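Local coordinates for protein antibiotic biosynthesis monooxygenase (Rhodospirillum rubrum, PDB 4HL9) that probably acts as a monooxygenase and forms a two-chain assembly whose antiparallel sheet continues from one subunit into the other, at residues Ile37-Pro42 / Asn101-Gln106; Glu46-Thr51 / Tyr60-Asp65. All coordinates share one frame; numbering follows the deposited sequence.

Contact 1. Residues Ile37-Pro42 / Asn101-Gln106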
loop_
_atom_site.group_PDB
_atom_site.type_symbol
_atom_site.label_atom_id
_atom_site.label_comp_id
_atom_site.label_asym_id
_atom_site.label_seq_id
_atom_site.Cartn_x
_atom_site.Cartn_y
_atom_site.Cartn_z
ATOM N N ILE A 37 -15.608 -14.698 -1.950
ATOM C CA ILE A 37 -14.236 -14.626 -2.432
ATOM C C ILE A 37 -14.069 -15.341 -3.772
ATOM O O ILE A 37 -13.438 -14.799 -4.696
ATOM C CB ILE A 37 -13.227 -15.158 -1.346
ATOM C CG1 ILE A 37 -13.091 -14.136 -0.194
ATOM C CG2 ILE A 37 -11.890 -15.524 -1.973
ATOM C CD1 ILE A 37 -12.621 -14.744 1.140
ATOM N N ASP A 38 -14.634 -16.549 -3.885
ATOM C CA ASP A 38 -14.527 -17.319 -5.129
ATOM C C ASP A 38 -15.255 -16.666 -6.315
ATOM O O ASP A 38 -14.843 -16.815 -7.453
ATOM C CB ASP A 38 -14.972 -18.780 -4.931
ATOM C CG ASP A 38 -14.017 -19.560 -4.016
ATOM O OD1 ASP A 38 -12.831 -19.179 -3.909
ATOM O OD2 ASP A 38 -14.456 -20.539 -3.381
ATOM N N ILE A 39 -16.329 -15.941 -6.036
ATOM C CA ILE A 39 -17.032 -15.156 -7.049
ATOM C C ILE A 39 -16.140 -14.016 -7.574
ATOM O O ILE A 39 -16.034 -13.798 -8.787
ATOM C CB ILE A 39 -18.345 -14.579 -6.467
ATOM C CG1 ILE A 39 -19.359 -15.714 -6.213
ATOM C CG2 ILE A 39 -18.942 -13.510 -7.373
ATOM C CD1 ILE A 39 -20.660 -15.212 -5.577
ATOM N N VAL A 40 -15.475 -13.312 -6.668
ATOM C CA VAL A 40 -14.788 -12.061 -7.059
ATOM C C VAL A 40 -13.385 -12.254 -7.638
ATOM O O VAL A 40 -12.914 -11.421 -8.409
ATOM C CB VAL A 40 -14.752 -11.015 -5.940
ATOM C CG1 VAL A 40 -16.167 -10.581 -5.537
ATOM C CG2 VAL A 40 -13.896 -11.509 -4.751
ATOM N N LEU A 41 -12.726 -13.353 -7.280
ATOM C CA LEU A 41 -11.406 -13.643 -7.800
ATOM C C LEU A 41 -11.289 -13.504 -9.335
ATOM O O LEU A 41 -10.417 -12.770 -9.787
ATOM C CB LEU A 41 -10.851 -14.973 -7.258
ATOM C CG LEU A 41 -10.309 -14.859 -5.816
ATOM C CD1 LEU A 41 -10.056 -16.257 -5.177
ATOM C CD2 LEU A 41 -9.011 -14.030 -5.801
ATOM N N PRO A 42 -12.181 -14.162 -10.126
ATOM C CA PRO A 42 -12.097 -14.031 -11.593
ATOM C C PRO A 42 -12.277 -12.590 -12.083
ATOM O O PRO A 42 -11.703 -12.219 -13.103
ATOM C CB PRO A 42 -13.270 -14.890 -12.100
ATOM C CG PRO A 42 -13.567 -15.838 -10.966
ATOM C CD PRO A 42 -13.307 -15.040 -9.729
ATOM N N ASN A 101 -17.793 -4.841 -5.732
ATOM C CA ASN A 101 -18.280 -4.139 -4.565
ATOM C C ASN A 101 -19.663 -4.588 -4.083
ATOM O O ASN A 101 -19.993 -4.362 -2.940
ATOM C CB ASN A 101 -18.268 -2.632 -4.777
ATOM C CG ASN A 101 -16.868 -2.072 -4.847
ATOM O OD1 ASN A 101 -15.868 -2.764 -4.563
ATOM N ND2 ASN A 101 -16.779 -0.803 -5.235
ATOM N N ALA A 102 -20.439 -5.224 -4.952
ATOM C CA ALA A 102 -21.708 -5.844 -4.548
ATOM C C ALA A 102 -21.524 -6.771 -3.338
ATOM O O ALA A 102 -22.431 -6.943 -2.526
ATOM C CB ALA A 102 -22.294 -6.627 -5.711
ATOM N N HIS A 103 -20.330 -7.340 -3.225
ATOM C CA HIS A 103 -20.007 -8.271 -2.150
ATOM C C HIS A 103 -19.139 -7.726 -0.992
ATOM O O HIS A 103 -18.633 -8.512 -0.184
ATOM C CB HIS A 103 -19.365 -9.497 -2.764
ATOM C CG HIS A 103 -20.255 -10.213 -3.737
ATOM N ND1 HIS A 103 -21.431 -10.821 -3.354
ATOM C CD2 HIS A 103 -20.143 -10.423 -5.072
ATOM C CE1 HIS A 103 -22.003 -11.380 -4.409
ATOM N NE2 HIS A 103 -21.244 -11.151 -5.465
ATOM N N GLN A 104 -18.960 -6.408 -0.901
ATOM C CA GLN A 104 -18.104 -5.836 0.160
ATOM C C GLN A 104 -18.704 -5.990 1.563
ATOM O O GLN A 104 -19.919 -5.899 1.740
ATOM C CB GLN A 104 -17.813 -4.371 -0.095
ATOM C CG GLN A 104 -19.006 -3.467 0.126
ATOM C CD GLN A 104 -18.724 -2.008 -0.194
ATOM O OE1 GLN A 104 -17.921 -1.693 -1.071
ATOM N NE2 GLN A 104 -19.393 -1.118 0.512
ATOM N N ARG A 105 -17.855 -6.208 2.563
ATOM C CA ARG A 105 -18.353 -6.289 3.938
ATOM C C ARG A 105 -18.408 -4.911 4.609
ATOM O O ARG A 105 -19.180 -4.701 5.553
ATOM C CB ARG A 105 -17.587 -7.348 4.760
ATOM C CG ARG A 105 -16.133 -7.076 5.063
ATOM C CD ARG A 105 -15.589 -8.125 6.058
ATOM N NE ARG A 105 -14.783 -9.092 5.336
ATOM C CZ ARG A 105 -13.523 -9.391 5.633
ATOM N NH1 ARG A 105 -12.938 -8.846 6.701
ATOM N NH2 ARG A 105 -12.862 -10.258 4.867
ATOM N N GLN A 106 -17.613 -3.973 4.093
ATOM C CA GLN A 106 -17.544 -2.582 4.570
ATOM C C GLN A 106 -17.076 -1.774 3.365
ATOM O O GLN A 106 -16.577 -2.356 2.405
ATOM C CB GLN A 106 -16.492 -2.381 5.669
ATOM C CG GLN A 106 -16.028 -3.612 6.442
ATOM C CD GLN A 106 -14.569 -3.539 6.903
ATOM O OE1 GLN A 106 -13.972 -2.456 7.033
ATOM N NE2 GLN A 106 -13.982 -4.708 7.137
#

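Contact 2. Residues Glu46-Thr51 / Tyr60-Asp65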
loop_
_atom_site.group_PDB
_atom_site.type_symbol
_atom_site.label_atom_id
_atom_site.label_comp_id
_atom_site.label_asym_id
_atom_site.label_seq_id
_atom_site.Cartn_x
_atom_site.Cartn_y
_atom_site.Cartn_z
ATOM N N GLU A 46 -9.446 -10.343 -14.251
ATOM C CA GLU A 46 -9.735 -9.556 -15.463
ATOM C C GLU A 46 -9.438 -8.065 -15.253
ATOM O O GLU A 46 -8.869 -7.427 -16.127
ATOM C CB GLU A 46 -11.186 -9.745 -15.942
ATOM C CG GLU A 46 -11.486 -9.032 -17.286
ATOM C CD GLU A 46 -12.943 -9.139 -17.738
ATOM O OE1 GLU A 46 -13.732 -9.889 -17.117
ATOM O OE2 GLU A 46 -13.299 -8.462 -18.726
ATOM N N LEU A 47 -9.837 -7.512 -14.110
ATOM C CA LEU A 47 -9.539 -6.106 -13.792
ATOM C C LEU A 47 -8.022 -5.825 -13.898
ATOM O O LEU A 47 -7.591 -4.859 -14.541
ATOM C CB LEU A 47 -10.143 -5.713 -12.421
ATOM C CG LEU A 47 -9.991 -4.264 -11.954
ATOM C CD1 LEU A 47 -10.608 -3.281 -12.979
ATOM C CD2 LEU A 47 -10.536 -4.030 -10.525
ATOM N N VAL A 48 -7.220 -6.706 -13.315
ATOM C CA VAL A 48 -5.760 -6.559 -13.343
ATOM C C VAL A 48 -5.228 -6.640 -14.779
ATOM O O VAL A 48 -4.484 -5.746 -15.234
ATOM C CB VAL A 48 -5.085 -7.572 -12.405
ATOM C CG1 VAL A 48 -3.578 -7.652 -12.650
ATOM C CG2 VAL A 48 -5.364 -7.199 -10.958
ATOM N N GLU A 49 -5.656 -7.668 -15.507
ATOM C CA GLU A 49 -5.211 -7.858 -16.888
ATOM C C GLU A 49 -5.554 -6.666 -17.804
ATOM O O GLU A 49 -4.687 -6.178 -18.531
ATOM C CB GLU A 49 -5.757 -9.179 -17.437
ATOM C CG GLU A 49 -5.830 -9.272 -18.957
ATOM C CD GLU A 49 -6.606 -10.497 -19.392
ATOM O OE1 GLU A 49 -7.824 -10.357 -19.664
ATOM O OE2 GLU A 49 -6.008 -11.593 -19.426
ATOM N N LYS A 50 -6.789 -6.177 -17.729
ATOM C CA LYS A 50 -7.238 -5.066 -18.580
ATOM C C LYS A 50 -6.630 -3.739 -18.161
ATOM O O LYS A 50 -6.321 -2.886 -19.018
ATOM C CB LYS A 50 -8.775 -4.924 -18.569
ATOM C CG LYS A 50 -9.596 -5.984 -19.311
ATOM C CD LYS A 50 -9.274 -6.074 -20.791
ATOM C CE LYS A 50 -10.382 -6.811 -21.587
ATOM N NZ LYS A 50 -10.935 -8.021 -20.910
ATOM N N THR A 51 -6.481 -3.542 -16.849
ATOM C CA THR A 51 -5.890 -2.302 -16.352
ATOM C C THR A 51 -4.440 -2.180 -16.810
ATOM O O THR A 51 -4.021 -1.102 -17.231
ATOM C CB THR A 51 -5.997 -2.124 -14.828
ATOM O OG1 THR A 51 -7.373 -2.057 -14.439
ATOM C CG2 THR A 51 -5.322 -0.815 -14.389
ATOM N N TYR A 60 0.526 -1.969 -11.770
ATOM C CA TYR A 60 -0.775 -2.283 -11.156
ATOM C C TYR A 60 -0.687 -3.726 -10.692
ATOM O O TYR A 60 -0.526 -4.641 -11.498
ATOM C CB TYR A 60 -1.867 -2.135 -12.196
ATOM C CG TYR A 60 -3.299 -2.104 -11.708
ATOM C CD1 TYR A 60 -3.833 -0.945 -11.134
ATOM C CD2 TYR A 60 -4.136 -3.213 -11.876
ATOM C CE1 TYR A 60 -5.148 -0.885 -10.742
ATOM C CE2 TYR A 60 -5.467 -3.173 -11.463
ATOM C CZ TYR A 60 -5.966 -2.009 -10.903
ATOM O OH TYR A 60 -7.277 -1.938 -10.500
ATOM N N ASP A 61 -0.748 -3.914 -9.388
ATOM C CA ASP A 61 -0.512 -5.230 -8.808
ATOM C C ASP A 61 -1.491 -5.415 -7.673
ATOM O O ASP A 61 -1.794 -4.474 -6.959
ATOM C CB ASP A 61 0.923 -5.341 -8.291
ATOM C CG ASP A 61 1.961 -5.247 -9.413
ATOM O OD1 ASP A 61 2.148 -6.236 -10.164
ATOM O OD2 ASP A 61 2.563 -4.174 -9.557
ATOM N N LEU A 62 -1.976 -6.643 -7.525
ATOM C CA LEU A 62 -3.003 -6.943 -6.560
ATOM C C LEU A 62 -2.458 -7.964 -5.564
ATOM O O LEU A 62 -1.784 -8.925 -5.957
ATOM C CB LEU A 62 -4.221 -7.503 -7.308
ATOM C CG LEU A 62 -5.353 -8.071 -6.436
ATOM C CD1 LEU A 62 -6.157 -6.969 -5.768
ATOM C CD2 LEU A 62 -6.260 -8.960 -7.297
ATOM N N PHE A 63 -2.744 -7.734 -4.286
ATOM C CA PHE A 63 -2.253 -8.585 -3.206
ATOM C C PHE A 63 -3.396 -8.943 -2.303
ATOM O O PHE A 63 -4.451 -8.299 -2.343
ATOM C CB PHE A 63 -1.210 -7.820 -2.392
ATOM C CG PHE A 63 -0.060 -7.348 -3.219
ATOM C CD1 PHE A 63 1.059 -8.153 -3.380
ATOM C CD2 PHE A 63 -0.126 -6.125 -3.901
ATOM C CE1 PHE A 63 2.139 -7.720 -4.180
ATOM C CE2 PHE A 63 0.931 -5.695 -4.691
ATOM C CZ PHE A 63 2.069 -6.487 -4.815
ATOM N N VAL A 64 -3.165 -9.944 -1.455
ATOM C CA VAL A 64 -4.163 -10.332 -0.464
ATOM C C VAL A 64 -3.512 -10.434 0.927
ATOM O O VAL A 64 -2.388 -10.908 1.057
ATOM C CB VAL A 64 -4.881 -11.645 -0.869
ATOM C CG1 VAL A 64 -3.901 -12.820 -0.928
ATOM C CG2 VAL A 64 -6.061 -11.962 0.084
ATOM N N ASP A 65 -4.249 -10.005 1.941
ATOM C CA ASP A 65 -3.827 -9.989 3.356
ATOM C C ASP A 65 -3.631 -11.435 3.802
ATOM O O ASP A 65 -4.495 -12.280 3.525
ATOM C CB ASP A 65 -4.953 -9.354 4.166
ATOM C CG ASP A 65 -4.628 -9.172 5.651
ATOM O OD1 ASP A 65 -3.757 -9.877 6.199
ATOM O OD2 ASP A 65 -5.300 -8.329 6.277
#

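Contact 1. Residues Ile37-Pro42 / Asn101-Gln106
His103 NE2 lies against two branches of one isoleucine, with Ile39 CG2 3.8 Å from NE2 and Ile39 CD1 4.1 Å from it. The isoleucine lies roughly perpendicular to the histidine side chain, and the ring also reaches Val40, whose CG1 is 4.0 Å from His103 CD2. Ile39 can offer its CG2 methyl because that branch stands opposite the backbone N; CG1 lies beside the backbone N (chi1 -69°), and the extended chi2 then brings CD1 near His103 NE2. Val40 and the histidine run alongside one another, pointing opposite ways. No hydrogen bond links the two segments, so van der Waals contact does the work. The fold is the ferredoxin-like alpha-beta sandwich of antibiotic biosynthesis monooxygenases, and here the first turns of helix 37-52 meet the type I turn, Asn101 to Gln104, that leads from helix 91-101 into strand 104-115. The turn is closed by Gln104 N to Asn101 O at 3.1 Å. The backbone of His103 pairs with Lys33, and Val40 also packs on Ile32 of strand 24-32. On the helix, Ile37 O accepts from Leu41 N at 3.0 Å and, weakly, from Val40 N.

Contact 2. Residues Glu46-Thr51 / Tyr60-Asp65
Thr51 spreads its methyl over one face of the Tyr60 ring: CG2 stands 3.4 Å from the ring centroid and only 4° off the ring normal, a CH-pi contact. The rest of the threonine follows, with CB 3.6 Å from Tyr60 CE2. Chi1 of -63° sets OG1 beside the backbone N and the methyl anti to it, so the methyl faces the ring while OG1 turns back into its own helix. There the hydroxyl bonds to Leu47 O at 2.8 Å. This carbonyl is gripped twice, since Thr51 N also donates to it at 2.9 Å; the two donors arrive from opposite faces of its plane, OG1 from above it. Val48 takes the ring from a different direction, its CA lying in plane at the edge, and its CG2 continues along the strand to Leu62 CB at 3.8 Å. At the far end of the tyrosine, Leu47 CG sits 3.9 Å from Tyr60 OH. This is a helix laid on a strand of the sheet beneath it, running nearly antiparallel at 165° with 8.7 Å between the axes. Phe74 and His87 also meet the Tyr60 ring, and Phe63 to Asp65 pair with a strand of the second subunit, carrying the sheet across the dimer interface. No hydrogen bond crosses between helix and strand, so dispersion and the CH-pi contact hold them, and the hydroxyl bond within the helix probably helps keep the threonine methyl aimed at the ring.

How the contacts relate
From the N terminus, the chain passes strand 24-32 and enters helix 37-52, whose first turns supply residues 37-42 of contact 1 and whose later turns supply 46-51 of contact 2. Contact 2 closes first, after a short connection, when strand 59-65 returns along the helix. The chain then runs through strand 71-78 and helices 81-86 and 91-101 before residues 101-106 close contact 1. Contact 2 is therefore nested inside the much longer loop of contact 1. Their centres lie 14 Å apart, and one helix is thereby tied to the outer strand 59-65 and to the turn that leads into the other outer strand, 104-115.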